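Local coordinates for protein hydrogenase 2 maturation peptidase (Thaumarchaeota archaeon SCGC AB-539-E09, PDB 5TTX) that probably acts as the peptidase that trims the C-terminal extension from a nickel-iron hydrogenase large subunit during its maturation, at residues G16-G21 with V29-S34; D23-R28 with E141-A146; A50-T53 with D57-D60; Y41-D46 with E59-V64. All blocks are in the same frame, centred on the assembly; numbering follows the deposited sequence.

Contact 1 (G16-G21 with V29-S34); sequences GNRLMG and VVDLLS
Arg18 and Asp31 make a two-pronged salt bridge. It joins the loop 16-21 to the helical segment 29-34. The guanidinium meets the carboxylate end-on, with one nitrogen for each oxygen. Arg18 NH2 donates to Asp31 OD1 at 2.8 Å, and Arg18 NH1 donates to Asp31 OD2 at 2.9 Å. Both bonds are fairly straight, at 160° and 162°. Each oxygen is met on its syn side. The two flat groups are only 16° from coplanar, so the pair holds both ends against rotation. Arg18 reaches Asp31 because its chain is extended from CG to NE.

The donors of Arg18 are well used. NH2 also forms a salt bridge with Asp46 of strand 42-48, so this nitrogen links two carboxylates. The guanidinium end of Arg18 also packs on Pro27 and Arg28 of the helix.

The loop is also held from within. Asn17 to Met20, the latter deposited as selenomethionine, form a type I turn, closed by Met20 N on Asn17 O at 3.0 Å. Asn17 OD1 takes the N-H of Leu19, also at 3.0 Å, which makes an Asx turn. The donor sits above the amide carbonyl plane. Asn17 N is satisfied by Asp23. In the helix, Val30 O accepts from both Ser34 N, at 2.7 Å, and Ser34 OG, at 3.2 Å.

The arrangement is a surface salt bridge within a beta-alpha unit: the turn that leaves strand 10-15 is tied back to helix 25-34, in the alpha/beta fold of hydrogenase maturation proteases.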
loop_
_atom_site.group_PDB
_atom_site.type_symbol
_atom_site.label_atom_id
_atom_site.label_comp_id
_atom_site.label_asym_id
_atom_site.label_seq_id
_atom_site.Cartn_x
_atom_site.Cartn_y
_atom_site.Cartn_z
ATOM N N GLY A 16 14.557 -24.212 34.271
ATOM C CA GLY A 16 14.555 -23.810 35.667
ATOM C C GLY A 16 15.956 -23.887 36.243
ATOM O O GLY A 16 16.913 -24.265 35.576
ATOM N N ASN A 17 16.053 -23.535 37.515
ATOM C CA ASN A 17 17.327 -23.441 38.227
ATOM C C ASN A 17 17.475 -24.628 39.183
ATOM O O ASN A 17 16.789 -24.684 40.211
ATOM C CB ASN A 17 17.386 -22.132 38.994
ATOM C CG ASN A 17 18.774 -21.830 39.553
ATOM O OD1 ASN A 17 19.620 -22.715 39.719
ATOM N ND2 ASN A 17 19.005 -20.563 39.853
ATOM N N ARG A 18 18.398 -25.549 38.858
ATOM C CA ARG A 18 18.682 -26.728 39.690
ATOM C C ARG A 18 19.079 -26.390 41.119
ATOM O O ARG A 18 18.975 -27.259 41.988
ATOM C CB ARG A 18 19.823 -27.555 39.102
ATOM C CG ARG A 18 19.427 -28.441 37.960
ATOM C CD ARG A 18 20.632 -29.098 37.372
ATOM N NE ARG A 18 20.346 -29.696 36.056
ATOM C CZ ARG A 18 19.917 -30.947 35.893
ATOM N NH1 ARG A 18 19.711 -31.728 36.952
ATOM N NH2 ARG A 18 19.717 -31.437 34.676
ATOM N N LEU A 19 19.581 -25.182 41.372
ATOM C CA LEU A 19 20.019 -24.776 42.698
ATOM C C LEU A 19 18.886 -24.217 43.547
ATOM O O LEU A 19 19.119 -23.828 44.704
ATOM C CB LEU A 19 21.108 -23.716 42.581
ATOM C CG LEU A 19 22.212 -24.035 41.588
ATOM C CD1 LEU A 19 23.199 -22.887 41.573
ATOM C CD2 LEU A 19 22.911 -25.326 42.000
HETATM N N MSE A 20 17.680 -24.146 42.995
HETATM C CA MSE A 20 16.554 -23.557 43.705
HETATM C C MSE A 20 15.477 -24.597 43.948
HETATM O O MSE A 20 14.310 -24.384 43.627
HETATM C CB MSE A 20 15.987 -22.367 42.925
HETATM C CG MSE A 20 17.007 -21.291 42.719
HETATM SE SE MSE A 20 17.423 -20.294 44.368
HETATM C CE MSE A 20 18.419 -18.800 43.532
ATOM N N GLY A 21 15.881 -25.727 44.498
ATOM C CA GLY A 21 14.897 -26.671 44.992
ATOM C C GLY A 21 14.014 -27.191 43.887
ATOM O O GLY A 21 14.486 -27.741 42.887
ATOM N N VAL A 29 13.490 -33.721 34.901
ATOM C CA VAL A 29 12.782 -34.576 33.952
ATOM C C VAL A 29 13.684 -34.892 32.767
ATOM O O VAL A 29 13.739 -36.033 32.294
ATOM C CB VAL A 29 11.464 -33.928 33.481
ATOM C CG1 VAL A 29 10.872 -34.754 32.302
ATOM C CG2 VAL A 29 10.445 -33.819 34.636
ATOM N N VAL A 30 14.417 -33.895 32.275
ATOM C CA VAL A 30 15.367 -34.159 31.196
ATOM C C VAL A 30 16.362 -35.238 31.608
ATOM O O VAL A 30 16.694 -36.121 30.808
ATOM C CB VAL A 30 16.068 -32.857 30.774
ATOM C CG1 VAL A 30 17.217 -33.143 29.792
ATOM C CG2 VAL A 30 15.040 -31.930 30.147
ATOM N N ASP A 31 16.845 -35.196 32.865
ATOM C CA ASP A 31 17.737 -36.247 33.350
ATOM C C ASP A 31 17.093 -37.619 33.215
ATOM O O ASP A 31 17.740 -38.571 32.767
ATOM C CB ASP A 31 18.119 -36.023 34.816
ATOM C CG ASP A 31 18.970 -34.795 35.029
ATOM O OD1 ASP A 31 19.357 -34.138 34.033
ATOM O OD2 ASP A 31 19.255 -34.495 36.208
ATOM N N LEU A 32 15.821 -37.746 33.605
ATOM C CA LEU A 32 15.144 -39.031 33.454
ATOM C C LEU A 32 15.079 -39.447 31.993
ATOM O O LEU A 32 15.411 -40.587 31.649
ATOM C CB LEU A 32 13.746 -38.974 34.062
ATOM C CG LEU A 32 13.698 -38.885 35.586
ATOM C CD1 LEU A 32 12.244 -38.751 36.039
ATOM C CD2 LEU A 32 14.376 -40.137 36.246
ATOM N N LEU A 33 14.674 -38.526 31.113
ATOM C CA LEU A 33 14.542 -38.842 29.688
ATOM C C LEU A 33 15.888 -39.208 29.069
ATOM O O LEU A 33 15.998 -40.199 28.343
ATOM C CB LEU A 33 13.911 -37.662 28.953
ATOM C CG LEU A 33 12.453 -37.421 29.334
ATOM C CD1 LEU A 33 11.968 -36.106 28.764
ATOM C CD2 LEU A 33 11.586 -38.576 28.827
ATOM N N SER A 34 16.932 -38.426 29.364
ATOM C CA SER A 34 18.270 -38.732 28.862
ATOM C C SER A 34 18.765 -40.103 29.283
ATOM O O SER A 34 19.667 -40.639 28.635
ATOM C CB SER A 34 19.284 -37.689 29.333
ATOM O OG SER A 34 19.039 -36.435 28.702
#

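Contact 2 (D23-R28 with E141-A146); sequences DGFGPR and EEVEAA
Ala146, which faces Phe25 across this contact, is held in its helix by a backbone bond of 2.9 Å from Ala146 N to Glu142 O. The contact is a helix-helix packing in the alpha/beta fold of this protease family. The start of helix 25-34 meets the start of helix 141-158, and both cover the sheet.

Phe25 is the main apolar piece. Its CG is anti to the backbone N (chi1 163°), which swings the ring over to the second helix. Val143 comes in at about a right angle and puts its CG1 on Phe25 CB at 3.7 Å. The same methyl is 3.9 Å from Phe25 CD2. The far part of the ring meets Ala146 with its edge: Phe25 CE2 lies 3.8 Å from Ala146 O and 4.3 Å from Ala146 CB. Phe25, Val143 and Ala146 all touch Cys128 of strand 122-128, and Phe25 also reaches Leu67 of strand 63-69. The cluster is therefore buried between two helices and the sheet.

A looser polar pair flanks it. Arg28, bent at chi2 and chi3, brings its guanidinium near Glu144, at right angles to the carboxylate. Arg28 NH2 and Glu144 OE1 stay 4.1 Å apart, too far for a salt bridge.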
loop_
_atom_site.group_PDB
_atom_site.type_symbol
_atom_site.label_atom_id
_atom_site.label_comp_id
_atom_site.label_asym_id
_atom_site.label_seq_id
_atom_site.Cartn_x
_atom_site.Cartn_y
_atom_site.Cartn_z
ATOM N N ASP A 23 12.448 -25.707 41.631
ATOM C CA ASP A 23 12.605 -25.133 40.295
ATOM C C ASP A 23 13.439 -26.015 39.392
ATOM O O ASP A 23 13.487 -25.767 38.183
ATOM C CB ASP A 23 13.245 -23.747 40.351
ATOM C CG ASP A 23 12.934 -22.915 39.119
ATOM O OD1 ASP A 23 11.760 -22.954 38.680
ATOM O OD2 ASP A 23 13.834 -22.205 38.599
ATOM N N GLY A 24 14.124 -27.013 39.949
ATOM C CA GLY A 24 14.803 -27.988 39.127
ATOM C C GLY A 24 13.920 -29.088 38.572
ATOM O O GLY A 24 14.445 -30.046 38.007
ATOM N N PHE A 25 12.592 -28.989 38.706
ATOM C CA PHE A 25 11.698 -29.987 38.107
ATOM C C PHE A 25 12.018 -30.256 36.631
ATOM O O PHE A 25 12.221 -31.407 36.228
ATOM C CB PHE A 25 10.246 -29.528 38.264
ATOM C CG PHE A 25 9.268 -30.237 37.352
ATOM C CD1 PHE A 25 8.770 -29.609 36.195
ATOM C CD2 PHE A 25 8.823 -31.518 37.659
ATOM C CE1 PHE A 25 7.842 -30.271 35.361
ATOM C CE2 PHE A 25 7.901 -32.185 36.830
ATOM C CZ PHE A 25 7.407 -31.579 35.706
ATOM N N GLY A 26 12.053 -29.208 35.802
ATOM C CA GLY A 26 12.228 -29.390 34.370
ATOM C C GLY A 26 13.530 -30.085 33.995
ATOM O O GLY A 26 13.534 -31.098 33.292
ATOM N N PRO A 27 14.666 -29.527 34.434
ATOM C CA PRO A 27 15.956 -30.192 34.169
ATOM C C PRO A 27 16.028 -31.597 34.716
ATOM O O PRO A 27 16.707 -32.452 34.122
ATOM C CB PRO A 27 16.973 -29.274 34.865
ATOM C CG PRO A 27 16.323 -27.874 34.817
ATOM C CD PRO A 27 14.827 -28.148 34.950
ATOM N N ARG A 28 15.355 -31.869 35.839
ATOM C CA ARG A 28 15.393 -33.215 36.395
ATOM C C ARG A 28 14.553 -34.194 35.562
ATOM O O ARG A 28 14.879 -35.382 35.505
ATOM C CB ARG A 28 14.946 -33.186 37.857
ATOM C CG ARG A 28 16.004 -32.600 38.838
ATOM C CD ARG A 28 17.167 -33.580 39.117
ATOM N NE ARG A 28 16.641 -34.802 39.694
ATOM C CZ ARG A 28 16.531 -35.022 41.002
ATOM N NH1 ARG A 28 16.941 -34.102 41.884
ATOM N NH2 ARG A 28 16.003 -36.159 41.426
ATOM N N GLU A 141 9.968 -34.390 48.013
ATOM C CA GLU A 141 9.333 -35.673 47.780
ATOM C C GLU A 141 8.265 -35.575 46.682
ATOM O O GLU A 141 8.221 -36.402 45.763
ATOM C CB GLU A 141 8.752 -36.138 49.123
ATOM C CG GLU A 141 8.416 -37.586 49.199
ATOM C CD GLU A 141 8.294 -38.080 50.626
ATOM O OE1 GLU A 141 8.096 -37.246 51.545
ATOM O OE2 GLU A 141 8.410 -39.315 50.818
ATOM N N GLU A 142 7.419 -34.539 46.741
ATOM C CA GLU A 142 6.320 -34.412 45.792
ATOM C C GLU A 142 6.828 -34.167 44.382
ATOM O O GLU A 142 6.360 -34.797 43.426
ATOM C CB GLU A 142 5.373 -33.284 46.202
ATOM C CG GLU A 142 4.643 -33.567 47.493
ATOM C CD GLU A 142 5.324 -32.886 48.681
ATOM O OE1 GLU A 142 4.592 -32.360 49.552
ATOM O OE2 GLU A 142 6.588 -32.875 48.737
ATOM N N VAL A 143 7.788 -33.262 44.229
ATOM C CA VAL A 143 8.158 -32.876 42.878
ATOM C C VAL A 143 9.046 -33.932 42.255
ATOM O O VAL A 143 8.972 -34.182 41.043
ATOM C CB VAL A 143 8.801 -31.483 42.877
ATOM C CG1 VAL A 143 9.393 -31.160 41.506
ATOM C CG2 VAL A 143 7.753 -30.422 43.301
ATOM N N GLU A 144 9.840 -34.615 43.069
ATOM C CA GLU A 144 10.514 -35.806 42.589
ATOM C C GLU A 144 9.517 -36.807 42.024
ATOM O O GLU A 144 9.738 -37.374 40.948
ATOM C CB GLU A 144 11.329 -36.460 43.702
ATOM C CG GLU A 144 11.629 -37.934 43.355
ATOM C CD GLU A 144 13.064 -38.350 43.580
ATOM O OE1 GLU A 144 13.735 -37.794 44.483
ATOM O OE2 GLU A 144 13.512 -39.262 42.847
ATOM N N ALA A 145 8.435 -37.085 42.758
ATOM C CA ALA A 145 7.476 -38.043 42.227
ATOM C C ALA A 145 6.819 -37.494 40.964
ATOM O O ALA A 145 6.494 -38.261 40.041
ATOM C CB ALA A 145 6.440 -38.420 43.283
ATOM N N ALA A 146 6.699 -36.169 40.870
ATOM C CA ALA A 146 6.061 -35.576 39.710
ATOM C C ALA A 146 6.935 -35.698 38.476
ATOM O O ALA A 146 6.409 -35.693 37.350
ATOM C CB ALA A 146 5.713 -34.110 39.978
#

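Contact 3 (A50-T53 with D57-D60); sequences AGIT and DLED
Thr53 and Leu58 share the hydrogen bond of this contact. Leu58 N donates to Thr53 O at 3.0 Å, with an angle of 158° and the donor in the carbonyl plane. It spans five residues, one more than in an alpha helix, so it is a pi-type turn. It lies in the short helix 54-58, for which Thr53 is the N-cap residue. Asp57 CB is pressed on the same oxygen, 3.1 Å from Thr53 O.

The second interaction is polar against apolar. Asp57 CG is anti to the backbone N (chi1 -172°), which lays the carboxylate across Ile52 at about a right angle. Asp57 OD2 touches Ile52 CG1 and CD1, each at 3.2 Å. Asp57 OD1 has its main partner outside, in a salt bridge with Arg45.

The apolar contact is lighter. Ile52 CD1 lies 4.2 Å from Leu58 CD1, and both side chains rest on Leu11 of strand 10-15. A second subunit covers this region too: its Met99 packs on Ile52, its Leu101 on Leu58, and its His102 bonds to Ala50 O.

With an alanine at Asp57 the carboxylate is gone, and Arg45 would probably lose its charge mate while the flank of Ile52 lost its cover.

The chemistry thus implies a compact turn in which Asp57 serves strand 42-48, while the apolar side serves the sheet and the subunit interface.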
loop_
_atom_site.group_PDB
_atom_site.type_symbol
_atom_site.label_atom_id
_atom_site.label_comp_id
_atom_site.label_asym_id
_atom_site.label_seq_id
_atom_site.Cartn_x
_atom_site.Cartn_y
_atom_site.Cartn_z
ATOM N N ALA A 50 19.403 -20.528 31.123
ATOM C CA ALA A 50 20.134 -19.858 30.058
ATOM C C ALA A 50 19.263 -19.477 28.860
ATOM O O ALA A 50 19.765 -18.808 27.951
ATOM C CB ALA A 50 21.297 -20.751 29.590
ATOM N N GLY A 51 17.988 -19.889 28.830
ATOM C CA GLY A 51 17.104 -19.636 27.695
ATOM C C GLY A 51 17.560 -20.318 26.409
ATOM O O GLY A 51 18.615 -20.940 26.333
ATOM N N ILE A 52 16.760 -20.164 25.366
ATOM C CA ILE A 52 17.078 -20.767 24.077
ATOM C C ILE A 52 16.873 -19.741 22.973
ATOM O O ILE A 52 15.943 -18.930 23.035
ATOM C CB ILE A 52 16.230 -22.031 23.832
ATOM C CG1 ILE A 52 16.515 -22.611 22.443
ATOM C CG2 ILE A 52 14.773 -21.739 24.086
ATOM C CD1 ILE A 52 16.234 -24.111 22.318
ATOM N N THR A 53 17.772 -19.747 21.988
ATOM C CA THR A 53 17.617 -18.938 20.787
ATOM C C THR A 53 16.620 -19.573 19.809
ATOM O O THR A 53 16.631 -20.788 19.574
ATOM C CB THR A 53 18.968 -18.757 20.098
ATOM O OG1 THR A 53 19.924 -18.280 21.048
ATOM C CG2 THR A 53 18.870 -17.758 18.933
ATOM N N ASP A 57 18.134 -22.529 16.031
ATOM C CA ASP A 57 18.063 -23.516 17.105
ATOM C C ASP A 57 16.629 -23.996 17.277
ATOM O O ASP A 57 16.274 -25.070 16.791
ATOM C CB ASP A 57 18.609 -22.940 18.423
ATOM C CG ASP A 57 18.729 -23.986 19.524
ATOM O OD1 ASP A 57 18.573 -25.182 19.228
ATOM O OD2 ASP A 57 18.977 -23.618 20.699
ATOM N N LEU A 58 15.790 -23.203 17.940
ATOM C CA LEU A 58 14.422 -23.645 18.217
ATOM C C LEU A 58 13.632 -23.868 16.928
ATOM O O LEU A 58 12.836 -24.813 16.827
ATOM C CB LEU A 58 13.727 -22.628 19.118
ATOM C CG LEU A 58 12.389 -23.010 19.730
ATOM C CD1 LEU A 58 12.458 -24.334 20.472
ATOM C CD2 LEU A 58 11.994 -21.917 20.668
ATOM N N GLU A 59 13.862 -23.033 15.919
ATOM C CA GLU A 59 13.118 -23.168 14.675
ATOM C C GLU A 59 13.429 -24.465 13.932
ATOM O O GLU A 59 12.662 -24.847 13.043
ATOM C CB GLU A 59 13.397 -21.968 13.768
ATOM C CG GLU A 59 14.767 -21.976 13.142
ATOM C CD GLU A 59 15.009 -20.751 12.278
ATOM O OE1 GLU A 59 14.024 -20.048 11.944
ATOM O OE2 GLU A 59 16.179 -20.487 11.931
ATOM N N ASP A 60 14.505 -25.163 14.275
ATOM C CA ASP A 60 14.786 -26.418 13.592
ATOM C C ASP A 60 13.991 -27.593 14.140
ATOM O O ASP A 60 14.154 -28.705 13.640
ATOM C CB ASP A 60 16.278 -26.728 13.658
ATOM C CG ASP A 60 17.123 -25.645 13.003
ATOM O OD1 ASP A 60 16.592 -24.924 12.120
ATOM O OD2 ASP A 60 18.313 -25.513 13.377
#

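Contact 4 (Y41-D46 with E59-V64); sequences YVDARD and EDYEKV
Tyr61 OH donates to Asp43 OD1 at 2.8 Å, the shorter of two hydrogen bonds on this hydroxyl. The bond reaches the oxygen on its anti side. The carboxylate is turned 69° from the ring. The second bond comes from Arg45 NH2, which donates to Tyr61 OH at 3.2 Å. It is bent, at 141°. The hydroxyl lies at the edge of the guanidinium and near its plane. Arg45 reaches it through a chain kinked at chi3. Its stronger partner is outside: NH2 also makes a salt bridge with Asp57. This one nitrogen therefore serves both the phenol and a carboxylate.

The ring gets there because Tyr61 has CG anti to the carbonyl carbon (chi1 -61°). Its closest carbon contact with Asp43 is made by CE1, 3.9 Å from Asp43 CB. Arg45 NH2 comes within 4.0 Å of Tyr61 CE2.

Tyr61 lies just before strand 63-69, and Asp43 and Arg45 belong to strand 42-48. These strands are not neighbours, since strand 10-15 runs between them. Tyr61 spans this middle strand and touches its Leu11. Arg45 also packs on Leu11.

A phenylalanine in place of Tyr61 keeps the ring but lacks the hydroxyl, so Asp43 OD1 would probably lose its donor and the side-chain tie across strand 10-15 would go.

Asp43, Tyr61, Arg45 and Asp57 form one polar chain: Arg45 donates to Asp57 and to the phenol, which donates on to Asp43. The carboxylate and guanidinium beside it are likely to polarise this phenol.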
loop_
_atom_site.group_PDB
_atom_site.type_symbol
_atom_site.label_atom_id
_atom_site.label_comp_id
_atom_site.label_asym_id
_atom_site.label_seq_id
_atom_site.Cartn_x
_atom_site.Cartn_y
_atom_site.Cartn_z
ATOM N N TYR A 41 15.648 -38.781 17.103
ATOM C CA TYR A 41 15.048 -37.528 16.666
ATOM C C TYR A 41 14.539 -36.683 17.837
ATOM O O TYR A 41 14.259 -35.493 17.653
ATOM C CB TYR A 41 13.942 -37.807 15.627
ATOM C CG TYR A 41 12.700 -38.446 16.190
ATOM C CD1 TYR A 41 11.747 -37.678 16.864
ATOM C CD2 TYR A 41 12.461 -39.803 16.043
ATOM C CE1 TYR A 41 10.616 -38.251 17.416
ATOM C CE2 TYR A 41 11.300 -40.380 16.553
ATOM C CZ TYR A 41 10.395 -39.591 17.249
ATOM O OH TYR A 41 9.257 -40.134 17.780
ATOM N N VAL A 42 14.436 -37.252 19.030
ATOM C CA VAL A 42 14.073 -36.502 20.223
ATOM C C VAL A 42 15.328 -35.880 20.824
ATOM O O VAL A 42 16.315 -36.578 21.069
ATOM C CB VAL A 42 13.379 -37.415 21.242
ATOM C CG1 VAL A 42 13.064 -36.640 22.523
ATOM C CG2 VAL A 42 12.127 -37.982 20.635
ATOM N N ASP A 43 15.301 -34.566 21.054
ATOM C CA ASP A 43 16.333 -33.892 21.841
ATOM C C ASP A 43 15.739 -33.529 23.196
ATOM O O ASP A 43 14.887 -32.639 23.283
ATOM C CB ASP A 43 16.838 -32.623 21.162
ATOM C CG ASP A 43 17.858 -32.889 20.118
ATOM O OD1 ASP A 43 18.405 -31.890 19.611
ATOM O OD2 ASP A 43 18.102 -34.078 19.785
ATOM N N ALA A 44 16.177 -34.216 24.246
ATOM C CA ALA A 44 15.858 -33.840 25.624
ATOM C C ALA A 44 16.977 -32.930 26.107
ATOM O O ALA A 44 18.099 -33.385 26.293
ATOM C CB ALA A 44 15.735 -35.073 26.515
ATOM N N ARG A 45 16.694 -31.642 26.278
ATOM C CA ARG A 45 17.748 -30.659 26.496
ATOM C C ARG A 45 17.499 -29.904 27.795
ATOM O O ARG A 45 16.392 -29.397 28.039
ATOM C CB ARG A 45 17.852 -29.687 25.307
ATOM C CG ARG A 45 18.969 -30.067 24.315
ATOM C CD ARG A 45 19.000 -29.202 23.039
ATOM N NE ARG A 45 19.188 -27.768 23.301
ATOM C CZ ARG A 45 18.977 -26.808 22.400
ATOM N NH1 ARG A 45 19.172 -25.531 22.715
ATOM N NH2 ARG A 45 18.566 -27.120 21.178
ATOM N N ASP A 46 18.532 -29.835 28.619
ATOM C CA ASP A 46 18.489 -29.121 29.894
ATOM C C ASP A 46 18.831 -27.660 29.617
ATOM O O ASP A 46 20.002 -27.286 29.507
ATOM C CB ASP A 46 19.458 -29.778 30.874
ATOM C CG ASP A 46 19.620 -29.003 32.165
ATOM O OD1 ASP A 46 18.878 -28.023 32.411
ATOM O OD2 ASP A 46 20.504 -29.395 32.949
ATOM N N GLU A 59 13.862 -23.033 15.919
ATOM C CA GLU A 59 13.118 -23.168 14.675
ATOM C C GLU A 59 13.429 -24.465 13.932
ATOM O O GLU A 59 12.662 -24.847 13.043
ATOM C CB GLU A 59 13.397 -21.968 13.768
ATOM C CG GLU A 59 14.767 -21.976 13.142
ATOM C CD GLU A 59 15.009 -20.751 12.278
ATOM O OE1 GLU A 59 14.024 -20.048 11.944
ATOM O OE2 GLU A 59 16.179 -20.487 11.931
ATOM N N ASP A 60 14.505 -25.163 14.275
ATOM C CA ASP A 60 14.786 -26.418 13.592
ATOM C C ASP A 60 13.991 -27.593 14.140
ATOM O O ASP A 60 14.154 -28.705 13.640
ATOM C CB ASP A 60 16.278 -26.728 13.658
ATOM C CG ASP A 60 17.123 -25.645 13.003
ATOM O OD1 ASP A 60 16.592 -24.924 12.120
ATOM O OD2 ASP A 60 18.313 -25.513 13.377
ATOM N N TYR A 61 13.142 -27.387 15.137
ATOM C CA TYR A 61 12.258 -28.435 15.619
ATOM C C TYR A 61 10.867 -28.243 15.046
ATOM O O TYR A 61 10.445 -27.123 14.756
ATOM C CB TYR A 61 12.178 -28.450 17.150
ATOM C CG TYR A 61 13.515 -28.696 17.768
ATOM C CD1 TYR A 61 13.959 -29.993 18.006
ATOM C CD2 TYR A 61 14.360 -27.638 18.079
ATOM C CE1 TYR A 61 15.215 -30.233 18.551
ATOM C CE2 TYR A 61 15.606 -27.868 18.637
ATOM C CZ TYR A 61 16.025 -29.167 18.866
ATOM O OH TYR A 61 17.259 -29.397 19.403
ATOM N N GLU A 62 10.160 -29.352 14.868
ATOM C CA GLU A 62 8.760 -29.301 14.477
ATOM C C GLU A 62 7.818 -29.460 15.661
ATOM O O GLU A 62 6.628 -29.164 15.540
ATOM C CB GLU A 62 8.468 -30.391 13.440
ATOM C CG GLU A 62 8.467 -31.793 14.013
ATOM C CD GLU A 62 8.198 -32.875 12.964
ATOM O OE1 GLU A 62 7.926 -32.522 11.797
ATOM O OE2 GLU A 62 8.249 -34.077 13.308
ATOM N N LYS A 63 8.310 -29.935 16.792
ATOM C CA LYS A 63 7.473 -30.082 17.966
ATOM C C LYS A 63 8.325 -29.746 19.181
ATOM O O LYS A 63 9.503 -30.106 19.233
ATOM C CB LYS A 63 6.879 -31.497 18.028
ATOM C CG LYS A 63 6.008 -31.778 19.228
ATOM C CD LYS A 63 5.385 -33.150 19.113
ATOM C CE LYS A 63 4.517 -33.480 20.318
ATOM N NZ LYS A 63 3.262 -32.674 20.289
ATOM N N VAL A 64 7.749 -29.001 20.123
ATOM C CA VAL A 64 8.442 -28.596 21.343
ATOM C C VAL A 64 7.565 -28.912 22.538
ATOM O O VAL A 64 6.350 -28.674 22.512
ATOM C CB VAL A 64 8.813 -27.099 21.356
ATOM C CG1 VAL A 64 9.589 -26.795 22.603
ATOM C CG2 VAL A 64 9.671 -26.773 20.178
#

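Overall arrangement
The four contacts follow the family's alpha/beta sandwich from one face of the sheet to the other. Contacts 1 and 2 share helix 25-34, and their centres are 7 Å apart. Contacts 3 and 4 lie 9 Å apart and share Glu59 and Asp60. They sit on the far side of the sheet, with contact 3 at the interface with a second subunit. Contacts 2 and 3 are the farthest pair, about 23 Å between centres. Along the chain, contact 1 closes before contacts 3 and 4 open, while contact 2 spans most of the chain. Strand 42-48 links the faces: Asp46 bonds to Arg18, and Arg45 to Asp57. Both faces of the sheet are thus tied to one edge strand, 42-48.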